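Local structure of vacuolar aminopeptidase 1 (Saccharomyces cerevisiae, 5JGF) at residues D[260-265]-D[342-347]; D[367-372]-D[430-435]; D[90-95]-D[292-297]; D[267-272]-D[451-456]; D[242-247]-D[439-444]. The protein removes N-terminal amino acids from peptides and proteins as a two-zinc vacuolar aminopeptidase, and is the major cargo of the cytoplasm-to-vacuole targeting pathway. One frame throughout, in Å; residues are numbered along the deposited sequence.

From the N terminus, residues 90-95 open contact 3. The first segments of contacts 5, 1 and 4 follow, and contact 3 closes at 292-297, so it crosses all three. Contact 1 closes at 342-347. Contact 2 then opens at 367-372 and closes at 430-435. Contact 5 closes at 439-444 and encloses contacts 1 and 2. Contact 4 closes last, at 451-456. It encloses contact 2 and crosses contacts 1 and 5. Contacts 3 and 2 join neighbouring strands of the large mixed sheet, contact 1 sets the start of helix 261-278 against that sheet at the zincs, contact 4 packs that helix on helix 448-468, and contact 5 ties two loops beside a second subunit.

Contact 1 of 5, residues D[260-265]-D[342-347]. With ZN (zinc ion), chain K; ZN (zinc ion), chain L.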
# COMPACT_ATOMS: atom_id res chain seq x y z
N ARG D 260 -28.72 9.94 29.96
CA ARG D 260 -29.95 9.91 29.19
C ARG D 260 -30.66 11.26 28.96
O ARG D 260 -31.89 11.32 28.97
CB ARG D 260 -30.90 8.91 29.87
CG ARG D 260 -30.20 7.56 30.18
CD ARG D 260 -31.08 6.57 30.95
NE ARG D 260 -31.37 6.97 32.33
CZ ARG D 260 -30.58 6.72 33.38
NH1 ARG D 260 -30.95 7.13 34.59
NH2 ARG D 260 -29.44 6.05 33.23
N LEU D 261 -29.89 12.32 28.73
CA LEU D 261 -30.46 13.64 28.47
C LEU D 261 -31.24 13.67 27.15
O LEU D 261 -32.27 14.32 27.03
CB LEU D 261 -29.36 14.71 28.45
CG LEU D 261 -28.59 15.00 29.74
CD1 LEU D 261 -27.68 16.20 29.53
CD2 LEU D 261 -29.58 15.29 30.88
N ASP D 262 -30.74 12.96 26.15
CA ASP D 262 -31.38 12.87 24.85
C ASP D 262 -32.39 11.71 24.90
O ASP D 262 -31.98 10.56 25.00
CB ASP D 262 -30.30 12.55 23.80
CG ASP D 262 -30.84 12.40 22.39
OD1 ASP D 262 -32.04 12.61 22.16
OD2 ASP D 262 -30.04 12.08 21.48
N ASP D 263 -33.70 11.98 24.89
CA ASP D 263 -34.31 13.31 24.81
C ASP D 263 -35.24 13.55 26.02
O ASP D 263 -36.25 14.25 25.92
CB ASP D 263 -35.09 13.40 23.47
CG ASP D 263 -35.71 14.77 23.21
OD1 ASP D 263 -35.12 15.79 23.61
OD2 ASP D 263 -36.79 14.83 22.58
N ARG D 264 -34.90 12.98 27.17
CA ARG D 264 -35.74 13.14 28.36
C ARG D 264 -35.61 14.55 28.90
O ARG D 264 -36.44 15.01 29.69
CB ARG D 264 -35.35 12.08 29.40
CG ARG D 264 -35.78 10.69 28.95
CD ARG D 264 -35.12 9.52 29.67
NE ARG D 264 -35.52 8.29 29.00
CZ ARG D 264 -35.16 7.07 29.38
NH1 ARG D 264 -34.39 6.90 30.44
NH2 ARG D 264 -35.57 6.01 28.69
N LEU D 265 -34.58 15.27 28.46
CA LEU D 265 -34.38 16.66 28.87
C LEU D 265 -35.53 17.50 28.30
O LEU D 265 -36.20 18.24 29.02
CB LEU D 265 -33.03 17.18 28.36
CG LEU D 265 -32.66 18.65 28.57
CD1 LEU D 265 -32.81 19.04 30.05
CD2 LEU D 265 -31.22 18.86 28.11
N SER D 342 -41.09 20.14 17.25
CA SER D 342 -40.41 18.85 17.38
C SER D 342 -39.25 19.18 18.31
O SER D 342 -38.25 19.75 17.89
CB SER D 342 -39.88 18.39 16.02
OG SER D 342 -39.09 17.23 16.17
N ALA D 343 -39.41 18.84 19.59
CA ALA D 343 -38.39 19.15 20.59
C ALA D 343 -37.44 18.00 20.85
O ALA D 343 -37.78 17.03 21.52
CB ALA D 343 -39.07 19.58 21.89
N ASP D 344 -36.23 18.13 20.32
CA ASP D 344 -35.19 17.12 20.50
C ASP D 344 -33.90 17.88 20.77
O ASP D 344 -33.61 18.88 20.11
CB ASP D 344 -35.05 16.25 19.25
CG ASP D 344 -34.32 14.95 19.52
OD1 ASP D 344 -33.80 14.78 20.64
OD2 ASP D 344 -34.26 14.09 18.61
N VAL D 345 -33.13 17.42 21.75
CA VAL D 345 -31.88 18.08 22.09
C VAL D 345 -30.97 18.23 20.89
O VAL D 345 -30.95 17.39 20.00
CB VAL D 345 -31.13 17.29 23.19
CG1 VAL D 345 -31.92 17.32 24.49
CG2 VAL D 345 -30.91 15.84 22.73
N ASN D 346 -30.24 19.34 20.85
CA ASN D 346 -29.28 19.57 19.78
C ASN D 346 -27.91 19.76 20.42
O ASN D 346 -27.76 19.56 21.63
CB ASN D 346 -29.67 20.76 18.89
CG ASN D 346 -30.38 21.86 19.65
OD1 ASN D 346 -29.99 22.21 20.75
ND2 ASN D 346 -31.43 22.41 19.04
N HIS D 347 -26.92 20.16 19.64
CA HIS D 347 -25.56 20.24 20.15
C HIS D 347 -25.00 21.55 20.68
O HIS D 347 -24.92 22.54 19.96
CB HIS D 347 -24.60 19.73 19.07
CG HIS D 347 -24.98 18.39 18.51
ND1 HIS D 347 -24.79 17.22 19.20
CD2 HIS D 347 -25.54 18.05 17.33
CE1 HIS D 347 -25.22 16.20 18.47
NE2 HIS D 347 -25.68 16.68 17.33
ZN ZN K . -32.91 12.85 20.39
ZN ZN L . -30.37 10.66 20.09
O HOH W 1 -31.17 14.39 19.70
O HOH W 2 -32.09 11.43 19.17
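D262 and D344 both hold CG anti to the backbone N (chi1 178° and -162°), and this brings their carboxylates to one zinc ion. D262 bridges the metals. Its OD1 lies 2.0 Å from the zinc of chain K and its OD2 2.0 Å from the zinc of chain L. D344 binds the chain K zinc through both oxygens, with OD1 the nearer at 2.1 Å. Water 2 also joins the two metals, as is characteristic of a co-catalytic zinc site.

D263 follows a cis peptide bond and turns its acid group to segment 342-347. V345 N donates to D263 OD1 over 3.2 Å, from well above the carboxylate plane. With an alanine in place of D263, V345 N would probably lose this acceptor and the backbone carrying D344 would be held less firmly. V345 CG2 presses on D262 CG at 3.5 Å, and V345 CG1 meets L265 CD2 at 4.0 Å.

H91, E299 and H438 complete the metal shells. The contact joins the start of helix 261-278 to strand 339-347, which runs between strands 86-91 and 426-434. Helix 7-21 packs on L261 and L265 through F15.

Contact 2 of 5, residues D[367-372]-D[430-435]; sequences VGITLS and LGIAQL
T370 and G431 form an antiparallel hydrogen-bonded pair. T370 N donates to G431 O at 2.8 Å, and G431 N returns a bond to T370 O at 2.9 Å. T370 O also accepts from N346 ND2, so two donors grip it. L371 and L430 follow as a non-hydrogen-bonded pair.

Before T370, and past G431 on the other strand, the chains part, and a water takes over. Water 3 donates to G368 O at 2.7 Å and accepts from A433 N at 2.9 Å. It is also hydrogen-bonded to T370 OG1. This water therefore continues the link between the strands where the ladder stops.

The apolar contacts centre on I369 and L430. I369 has CG1 anti to the backbone N (chi1 -155°), which carries the side chain over the G431 peptide. Its CD1 lies 3.5 Å from G431 O and 4.0 Å from I432 CG1, while I369 CG1 meets L430 CD1 at 4.1 Å. An alanine at I369 would lose this branch and is likely to open a gap between L430, I432 and the G431 peptide. L371 CD1 rests on L430 CB at 3.8 Å, and the two leucines meet at a slant.

In the mixed sheet, strand 426-434 lies between strands 339-347 and 369-372, antiparallel to the latter. Strand 400-403 flanks 369-372 on its other edge. F455 and F456 of helix 448-468 cover I369, and helix 261-278 packs on I432.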
# COMPACT_ATOMS: atom_id res chain seq x y z
N VAL D 367 -28.67 29.99 28.09
CA VAL D 367 -29.18 31.14 27.36
C VAL D 367 -30.64 30.94 26.98
O VAL D 367 -31.49 31.78 27.28
CB VAL D 367 -28.35 31.41 26.09
CG1 VAL D 367 -29.03 32.46 25.23
CG2 VAL D 367 -26.95 31.87 26.49
N GLY D 368 -30.93 29.83 26.32
CA GLY D 368 -32.30 29.56 25.91
C GLY D 368 -32.42 28.43 24.91
O GLY D 368 -31.44 27.77 24.58
N ILE D 369 -33.64 28.23 24.42
CA ILE D 369 -33.92 27.17 23.45
C ILE D 369 -33.08 27.35 22.19
O ILE D 369 -32.71 28.47 21.84
CB ILE D 369 -35.43 27.18 23.08
CG1 ILE D 369 -35.86 25.79 22.59
CG2 ILE D 369 -35.71 28.25 22.01
CD1 ILE D 369 -35.95 24.76 23.70
N THR D 370 -32.77 26.25 21.53
CA THR D 370 -31.97 26.29 20.31
C THR D 370 -32.77 25.79 19.12
O THR D 370 -33.32 24.69 19.14
CB THR D 370 -30.69 25.45 20.45
OG1 THR D 370 -29.87 26.01 21.49
CG2 THR D 370 -29.89 25.46 19.14
N LEU D 371 -32.83 26.62 18.08
CA LEU D 371 -33.55 26.27 16.87
C LEU D 371 -32.63 25.39 16.03
O LEU D 371 -31.45 25.71 15.85
CB LEU D 371 -33.90 27.56 16.12
CG LEU D 371 -35.22 27.67 15.36
CD1 LEU D 371 -36.38 27.16 16.21
CD2 LEU D 371 -35.43 29.14 15.00
N SER D 372 -33.15 24.28 15.53
CA SER D 372 -32.37 23.36 14.70
C SER D 372 -32.70 23.64 13.25
O SER D 372 -33.84 23.48 12.81
CB SER D 372 -32.70 21.90 15.04
OG SER D 372 -32.32 21.59 16.37
N LEU D 430 -36.45 22.10 17.25
CA LEU D 430 -35.68 22.89 18.20
C LEU D 430 -35.49 22.05 19.45
O LEU D 430 -35.98 20.92 19.52
CB LEU D 430 -36.42 24.19 18.54
CG LEU D 430 -37.91 24.11 18.90
CD1 LEU D 430 -38.12 23.35 20.19
CD2 LEU D 430 -38.46 25.54 19.03
N GLY D 431 -34.79 22.58 20.43
CA GLY D 431 -34.59 21.82 21.64
C GLY D 431 -33.59 22.46 22.56
O GLY D 431 -33.05 23.53 22.26
N ILE D 432 -33.36 21.82 23.70
CA ILE D 432 -32.40 22.30 24.67
C ILE D 432 -31.09 21.66 24.25
O ILE D 432 -31.01 20.44 24.08
CB ILE D 432 -32.79 21.83 26.09
CG1 ILE D 432 -34.17 22.39 26.45
CG2 ILE D 432 -31.74 22.29 27.10
CD1 ILE D 432 -34.74 21.87 27.77
N ALA D 433 -30.06 22.48 24.05
CA ALA D 433 -28.76 21.97 23.62
C ALA D 433 -28.00 21.30 24.74
O ALA D 433 -28.14 21.66 25.91
CB ALA D 433 -27.93 23.12 23.04
N GLN D 434 -27.19 20.30 24.39
CA GLN D 434 -26.40 19.58 25.37
C GLN D 434 -25.05 19.20 24.78
O GLN D 434 -24.85 19.19 23.57
CB GLN D 434 -27.11 18.31 25.82
CG GLN D 434 -27.35 17.30 24.70
CD GLN D 434 -27.62 15.91 25.22
OE1 GLN D 434 -26.70 15.19 25.63
NE2 GLN D 434 -28.89 15.52 25.23
N LEU D 435 -24.11 18.88 25.67
CA LEU D 435 -22.79 18.43 25.27
C LEU D 435 -22.82 16.92 25.31
O LEU D 435 -23.66 16.33 25.98
CB LEU D 435 -21.73 18.91 26.27
CG LEU D 435 -21.25 20.36 26.24
CD1 LEU D 435 -20.41 20.64 27.48
CD2 LEU D 435 -20.45 20.60 24.97
O HOH W 3 -30.20 25.35 24.38

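Contact 3 of 5, residues D[90-95]-D[292-297]. With ZN (zinc ion), chain K.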
# COMPACT_ATOMS: atom_id res chain seq x y z
N SER D 90 -41.72 14.95 21.46
CA SER D 90 -40.38 14.60 21.91
C SER D 90 -40.28 13.09 22.05
O SER D 90 -41.29 12.38 21.98
CB SER D 90 -40.07 15.25 23.26
OG SER D 90 -40.14 16.66 23.17
N HIS D 91 -39.07 12.57 22.24
CA HIS D 91 -38.93 11.13 22.41
C HIS D 91 -38.42 10.78 23.80
O HIS D 91 -37.59 11.49 24.37
CB HIS D 91 -38.07 10.51 21.29
CG HIS D 91 -36.62 10.88 21.33
ND1 HIS D 91 -35.68 10.13 22.01
CD2 HIS D 91 -35.93 11.85 20.69
CE1 HIS D 91 -34.47 10.62 21.78
NE2 HIS D 91 -34.60 11.67 20.98
N VAL D 92 -38.97 9.71 24.36
CA VAL D 92 -38.59 9.28 25.70
C VAL D 92 -37.65 8.09 25.74
O VAL D 92 -37.21 7.69 26.81
CB VAL D 92 -39.84 8.97 26.56
CG1 VAL D 92 -40.51 10.26 26.98
CG2 VAL D 92 -40.81 8.10 25.78
N ASP D 93 -37.34 7.52 24.58
CA ASP D 93 -36.40 6.41 24.57
C ASP D 93 -35.01 7.05 24.57
O ASP D 93 -34.84 8.17 24.09
CB ASP D 93 -36.57 5.52 23.32
CG ASP D 93 -36.31 6.27 22.02
OD1 ASP D 93 -35.55 5.74 21.17
OD2 ASP D 93 -36.88 7.36 21.83
N ALA D 94 -34.04 6.36 25.14
CA ALA D 94 -32.67 6.86 25.17
C ALA D 94 -31.73 5.69 24.89
O ALA D 94 -32.10 4.53 25.10
CB ALA D 94 -32.35 7.46 26.52
N LEU D 95 -30.53 5.98 24.42
CA LEU D 95 -29.57 4.92 24.15
C LEU D 95 -29.42 4.08 25.41
O LEU D 95 -29.32 4.62 26.52
CB LEU D 95 -28.21 5.50 23.75
CG LEU D 95 -27.91 5.50 22.25
CD1 LEU D 95 -28.96 6.33 21.51
CD2 LEU D 95 -26.51 6.05 22.00
N VAL D 292 -48.75 17.40 24.30
CA VAL D 292 -47.34 17.05 24.37
C VAL D 292 -47.42 15.55 24.13
O VAL D 292 -48.07 14.83 24.89
CB VAL D 292 -46.70 17.29 25.75
CG1 VAL D 292 -45.33 16.61 25.79
CG2 VAL D 292 -46.54 18.78 25.99
N THR D 293 -46.80 15.09 23.05
CA THR D 293 -46.81 13.67 22.75
C THR D 293 -45.37 13.18 22.82
O THR D 293 -44.47 13.78 22.22
CB THR D 293 -47.43 13.41 21.37
OG1 THR D 293 -48.80 13.84 21.39
CG2 THR D 293 -47.39 11.92 21.03
N LEU D 294 -45.17 12.12 23.60
CA LEU D 294 -43.86 11.52 23.83
C LEU D 294 -43.74 10.19 23.10
O LEU D 294 -44.55 9.28 23.32
CB LEU D 294 -43.67 11.31 25.34
CG LEU D 294 -43.93 12.56 26.18
CD1 LEU D 294 -43.77 12.22 27.66
CD2 LEU D 294 -42.97 13.68 25.77
N TYR D 295 -42.73 10.08 22.25
CA TYR D 295 -42.51 8.88 21.45
C TYR D 295 -41.37 7.98 21.89
O TYR D 295 -40.40 8.42 22.50
CB TYR D 295 -42.26 9.29 19.99
CG TYR D 295 -43.39 10.06 19.36
CD1 TYR D 295 -44.51 9.40 18.86
CD2 TYR D 295 -43.35 11.46 19.28
CE1 TYR D 295 -45.56 10.11 18.28
CE2 TYR D 295 -44.39 12.17 18.70
CZ TYR D 295 -45.49 11.50 18.20
OH TYR D 295 -46.53 12.21 17.63
N ASP D 296 -41.51 6.71 21.55
CA ASP D 296 -40.50 5.70 21.83
C ASP D 296 -39.77 5.52 20.50
O ASP D 296 -40.15 6.10 19.49
CB ASP D 296 -41.19 4.38 22.23
CG ASP D 296 -40.23 3.32 22.73
OD1 ASP D 296 -40.69 2.18 22.98
OD2 ASP D 296 -39.01 3.59 22.87
N ASN D 297 -38.68 4.76 20.53
CA ASN D 297 -37.92 4.41 19.34
C ASN D 297 -37.40 5.46 18.37
O ASN D 297 -37.18 5.15 17.20
CB ASN D 297 -38.71 3.36 18.55
CG ASN D 297 -39.07 2.15 19.39
OD1 ASN D 297 -38.28 1.69 20.22
ND2 ASN D 297 -40.25 1.60 19.16
ZN ZN K . -32.91 12.85 20.39
O HOH W 1 -31.17 14.39 19.70
O HOH W 2 -32.09 11.43 19.17
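H91 and Y295 pair on neighbouring parallel strands, and H91 supplies a ligand of the zinc of chain K. H91 NE2 lies 2.1 Å from the metal. Chi1 of 69° sets CG between the backbone N and the carbonyl carbon, and the ring leads away from the neighbouring strand to the metal. Two waters also bind this zinc, and D262 and D344 complete its protein ligands.

The other ring nitrogen is held from behind. H91 ND1 donates to D93 O at 3.0 Å, with the acceptor close to the ring plane. A second, weak bond runs to D93 OD2. D93 is itself fixed from outside, because its OD1 accepts from Y119 OH and E299 N.

The next layer is the parallel ladder. S90 N donates to T293 O at 3.1 Å, Y295 N to S90 O at 2.7 Å, and V92 N to Y295 O at 2.7 Å. These three bonds set the backbone on both sides of H91. S90 OG is bonded to A343 O, which adds a link to strand 339-347. V92 CG1 packs on L294 CB at 3.7 Å, the two side chains crossing at about a right angle.

Past the strand ends, D296 OD2 accepts from N297 N at 2.6 Å and sits beside D93 CB. This shapes the turn that leads to E298 and E299 of the metal site.

The bond from ND1 fixes the ring's rotation and puts its proton on the side away from the metal. NE2 is then left to bind the zinc, and the D93 oxygens probably polarise the ring and strengthen it as a ligand.

Contact 4 of 5, residues D[267-272]-D[451-456]; sequences SFAAMI and LGVKFF
A269 and V453 lie at the crossing of two helices that pack side by side on the large mixed sheet of the alpha/beta fold. The axes of the short segments 267-272 and 451-456 come within 8.0 Å. They run in broadly the same direction, with a signed crossing angle of -46°. No hydrogen bond joins the segments, and packing holds them together.

Small residues make the close approach possible. A269 points at the other helix, and G452 opposite it has no side chain. The A269 methyl CB therefore reaches to 4.2 Å from the backbone carbon G452 C.

Aliphatic branches fill the next positions. V453 CG2 rests against the A269 backbone, 3.7 Å from A269 O. V453 CG1 meets I272 CG2 at 4.0 Å. V453 has CG1 anti to the backbone N (chi1 172°), which spreads its two branches along the neighbouring helix, one toward I272 and one toward A269.

The aromatic part belongs to F456, which points toward helix 261-278. A269 CB lies at the edge of the F456 ring, in its plane, 3.9 Å from CE1. A270 CB touches the ring at CD1, 4.1 Å away.

Surroundings tie the pair to the sheet. A270 and F456 both pack on I88 of strand 86-91, and I432 of strand 426-434 reaches A269 CB. Farther out, K454 NZ makes a salt bridge with D398. Between the two segments the ring comes nearest to backbone: F456 CD1 lies 3.6 Å from A270 N.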
# COMPACT_ATOMS: atom_id res chain seq x y z
N SER D 267 -38.28 16.22 26.90
CA SER D 267 -39.54 15.58 27.30
C SER D 267 -40.00 16.10 28.65
O SER D 267 -41.17 16.47 28.82
CB SER D 267 -39.38 14.06 27.35
OG SER D 267 -39.21 13.54 26.04
N PHE D 268 -39.09 16.14 29.61
CA PHE D 268 -39.40 16.63 30.96
C PHE D 268 -39.80 18.10 30.92
O PHE D 268 -40.83 18.49 31.48
CB PHE D 268 -38.18 16.46 31.87
CG PHE D 268 -38.40 16.91 33.29
CD1 PHE D 268 -38.98 16.05 34.23
CD2 PHE D 268 -38.02 18.19 33.70
CE1 PHE D 268 -39.17 16.46 35.55
CE2 PHE D 268 -38.21 18.61 35.02
CZ PHE D 268 -38.78 17.74 35.95
N ALA D 269 -38.99 18.92 30.25
CA ALA D 269 -39.27 20.35 30.15
C ALA D 269 -40.62 20.61 29.49
O ALA D 269 -41.38 21.48 29.93
CB ALA D 269 -38.17 21.06 29.38
N ALA D 270 -40.93 19.86 28.43
CA ALA D 270 -42.20 20.04 27.73
C ALA D 270 -43.39 19.62 28.59
O ALA D 270 -44.41 20.32 28.63
CB ALA D 270 -42.20 19.25 26.42
N MET D 271 -43.28 18.49 29.28
CA MET D 271 -44.38 18.02 30.13
C MET D 271 -44.62 18.95 31.32
O MET D 271 -45.77 19.23 31.67
CB MET D 271 -44.11 16.60 30.65
CG MET D 271 -44.34 15.50 29.63
SD MET D 271 -46.01 15.49 28.90
CE MET D 271 -47.00 15.63 30.30
N ILE D 272 -43.55 19.42 31.94
CA ILE D 272 -43.69 20.32 33.08
C ILE D 272 -44.35 21.61 32.59
O ILE D 272 -45.21 22.17 33.26
CB ILE D 272 -42.32 20.64 33.72
CG1 ILE D 272 -41.74 19.37 34.36
CG2 ILE D 272 -42.47 21.74 34.77
CD1 ILE D 272 -42.62 18.77 35.45
N LEU D 451 -35.01 27.19 31.64
CA LEU D 451 -35.20 28.05 30.47
C LEU D 451 -36.06 27.31 29.44
O LEU D 451 -36.84 27.94 28.71
CB LEU D 451 -33.85 28.44 29.87
CG LEU D 451 -33.00 29.37 30.75
CD1 LEU D 451 -31.60 29.50 30.17
CD2 LEU D 451 -33.66 30.74 30.85
N GLY D 452 -35.92 25.99 29.38
CA GLY D 452 -36.70 25.20 28.45
C GLY D 452 -38.17 25.23 28.85
O GLY D 452 -39.04 25.48 28.01
N VAL D 453 -38.44 24.96 30.12
CA VAL D 453 -39.81 24.98 30.62
C VAL D 453 -40.44 26.34 30.34
O VAL D 453 -41.58 26.43 29.88
CB VAL D 453 -39.85 24.73 32.15
CG1 VAL D 453 -41.27 24.95 32.68
CG2 VAL D 453 -39.39 23.31 32.46
N LYS D 454 -39.68 27.40 30.61
CA LYS D 454 -40.17 28.75 30.40
C LYS D 454 -40.56 28.98 28.95
O LYS D 454 -41.62 29.53 28.66
CB LYS D 454 -39.10 29.76 30.83
CG LYS D 454 -39.53 31.22 30.73
CD LYS D 454 -38.50 32.14 31.37
CE LYS D 454 -37.96 33.17 30.40
NZ LYS D 454 -39.03 34.07 29.86
N PHE D 455 -39.71 28.54 28.02
CA PHE D 455 -40.01 28.71 26.62
C PHE D 455 -41.26 27.93 26.19
O PHE D 455 -42.14 28.47 25.53
CB PHE D 455 -38.84 28.27 25.75
CG PHE D 455 -39.14 28.31 24.28
CD1 PHE D 455 -39.21 29.52 23.61
CD2 PHE D 455 -39.42 27.14 23.60
CE1 PHE D 455 -39.56 29.56 22.26
CE2 PHE D 455 -39.77 27.17 22.25
CZ PHE D 455 -39.84 28.38 21.58
N PHE D 456 -41.32 26.65 26.55
CA PHE D 456 -42.45 25.80 26.19
C PHE D 456 -43.76 26.29 26.80
O PHE D 456 -44.82 26.15 26.20
CB PHE D 456 -42.19 24.36 26.62
CG PHE D 456 -41.09 23.68 25.84
CD1 PHE D 456 -40.19 22.83 26.48
CD2 PHE D 456 -40.96 23.89 24.47
CE1 PHE D 456 -39.17 22.20 25.76
CE2 PHE D 456 -39.94 23.26 23.74
CZ PHE D 456 -39.05 22.42 24.39

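Contact 5 of 5, residues D[242-247]-D[439-444]; sequences DVQKGT and SIRAAT
D242 and I440 are the nearest backbone pair, CA to CA 6.9 Å, and no bond joins the two main chains directly. Side chains close the gap, and R441 does most of it. Its chain is extended, with CG anti to the backbone N (chi1 -169°), and drives the guanidinium into the loop 242-247.

R441 NH1 donates to K245 O at 2.9 Å. R441 NH2 makes a weak bond to Q244 O at 3.0 Å, and a second weak one to K245 O. T247 OG1 sits at the edge of the group, 3.6 Å from R441 NH1. The amide of Q244 stacks over one face of the guanidinium, the planes 22° apart, with OE1 offset toward the rim and 3.3 Å from R441 CD. This clamp limits how R441 can turn. Beside it, I440 CD1 packs on D242 CB at 3.8 Å.

Both backbones are shaped by local turns. D242 OD1 accepts from Q244 N at 2.8 Å, an Asx turn. S439 OG accepts from R441 N at 3.1 Å, an ST turn.

R441 has a second partner, since its NH1 also makes a salt bridge with D131 of the second subunit. S439 OG bonds to D129 of that subunit. The pattern is that of an arginine that gathers loop carbonyls and an acid of another chain at a subunit interface of the homododecamer.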
# COMPACT_ATOMS: atom_id res chain seq x y z
N ASP D 242 -26.67 3.38 33.46
CA ASP D 242 -25.76 3.99 34.43
C ASP D 242 -26.56 4.40 35.66
O ASP D 242 -27.55 5.12 35.55
CB ASP D 242 -25.10 5.23 33.82
CG ASP D 242 -23.90 5.72 34.62
OD1 ASP D 242 -23.83 5.44 35.83
OD2 ASP D 242 -23.03 6.39 34.03
N VAL D 243 -26.13 3.96 36.84
CA VAL D 243 -26.82 4.30 38.08
C VAL D 243 -26.23 5.53 38.78
O VAL D 243 -26.65 5.86 39.88
CB VAL D 243 -26.81 3.14 39.10
CG1 VAL D 243 -27.60 1.97 38.56
CG2 VAL D 243 -25.38 2.74 39.42
N GLN D 244 -25.26 6.19 38.15
CA GLN D 244 -24.68 7.37 38.78
C GLN D 244 -25.66 8.53 38.70
O GLN D 244 -26.02 8.99 37.61
CB GLN D 244 -23.35 7.76 38.13
CG GLN D 244 -22.71 8.99 38.78
CD GLN D 244 -21.38 9.37 38.15
OE1 GLN D 244 -21.14 9.11 36.98
NE2 GLN D 244 -20.51 10.02 38.94
N LYS D 245 -26.10 9.01 39.86
CA LYS D 245 -27.05 10.11 39.91
C LYS D 245 -26.47 11.38 39.30
O LYS D 245 -25.26 11.63 39.40
CB LYS D 245 -27.45 10.37 41.37
CG LYS D 245 -28.50 11.46 41.54
CD LYS D 245 -28.93 11.57 43.00
CE LYS D 245 -29.82 12.79 43.22
NZ LYS D 245 -31.17 12.42 43.70
N GLY D 246 -27.32 12.17 38.67
CA GLY D 246 -26.89 13.41 38.06
C GLY D 246 -26.37 14.38 39.10
O GLY D 246 -26.66 14.23 40.29
N THR D 247 -25.60 15.37 38.66
CA THR D 247 -25.03 16.35 39.58
C THR D 247 -24.87 17.72 38.94
O THR D 247 -24.68 17.85 37.73
CB THR D 247 -23.62 15.90 40.03
OG1 THR D 247 -23.66 14.54 40.48
CG2 THR D 247 -23.11 16.79 41.16
N SER D 439 -23.61 10.01 24.86
CA SER D 439 -22.63 9.46 25.78
C SER D 439 -23.47 8.77 26.85
O SER D 439 -24.69 8.91 26.87
CB SER D 439 -21.81 10.58 26.43
OG SER D 439 -21.07 10.06 27.54
N ILE D 440 -22.83 8.03 27.75
CA ILE D 440 -23.58 7.39 28.81
C ILE D 440 -23.87 8.45 29.89
O ILE D 440 -24.79 8.31 30.69
CB ILE D 440 -22.81 6.19 29.42
CG1 ILE D 440 -23.76 5.36 30.29
CG2 ILE D 440 -21.60 6.68 30.21
CD1 ILE D 440 -23.15 4.08 30.82
N ARG D 441 -23.08 9.53 29.89
CA ARG D 441 -23.30 10.62 30.84
C ARG D 441 -23.01 11.94 30.13
O ARG D 441 -21.85 12.27 29.83
CB ARG D 441 -22.40 10.46 32.07
CG ARG D 441 -22.75 11.40 33.24
CD ARG D 441 -21.90 11.06 34.46
NE ARG D 441 -22.13 11.92 35.62
CZ ARG D 441 -23.18 11.83 36.44
NH1 ARG D 441 -23.29 12.66 37.47
NH2 ARG D 441 -24.13 10.93 36.23
N ALA D 442 -24.07 12.70 29.87
CA ALA D 442 -23.96 13.96 29.15
C ALA D 442 -23.99 15.20 30.04
O ALA D 442 -23.93 15.10 31.27
CB ALA D 442 -25.08 14.04 28.10
N ALA D 443 -24.07 16.37 29.41
CA ALA D 443 -24.08 17.62 30.16
C ALA D 443 -24.82 18.74 29.44
O ALA D 443 -24.84 18.81 28.22
CB ALA D 443 -22.65 18.06 30.45
N THR D 444 -25.42 19.63 30.23
CA THR D 444 -26.12 20.78 29.69
C THR D 444 -25.97 21.89 30.74
O THR D 444 -25.29 21.70 31.74
CB THR D 444 -27.62 20.47 29.43
OG1 THR D 444 -28.24 21.59 28.78
CG2 THR D 444 -28.36 20.16 30.73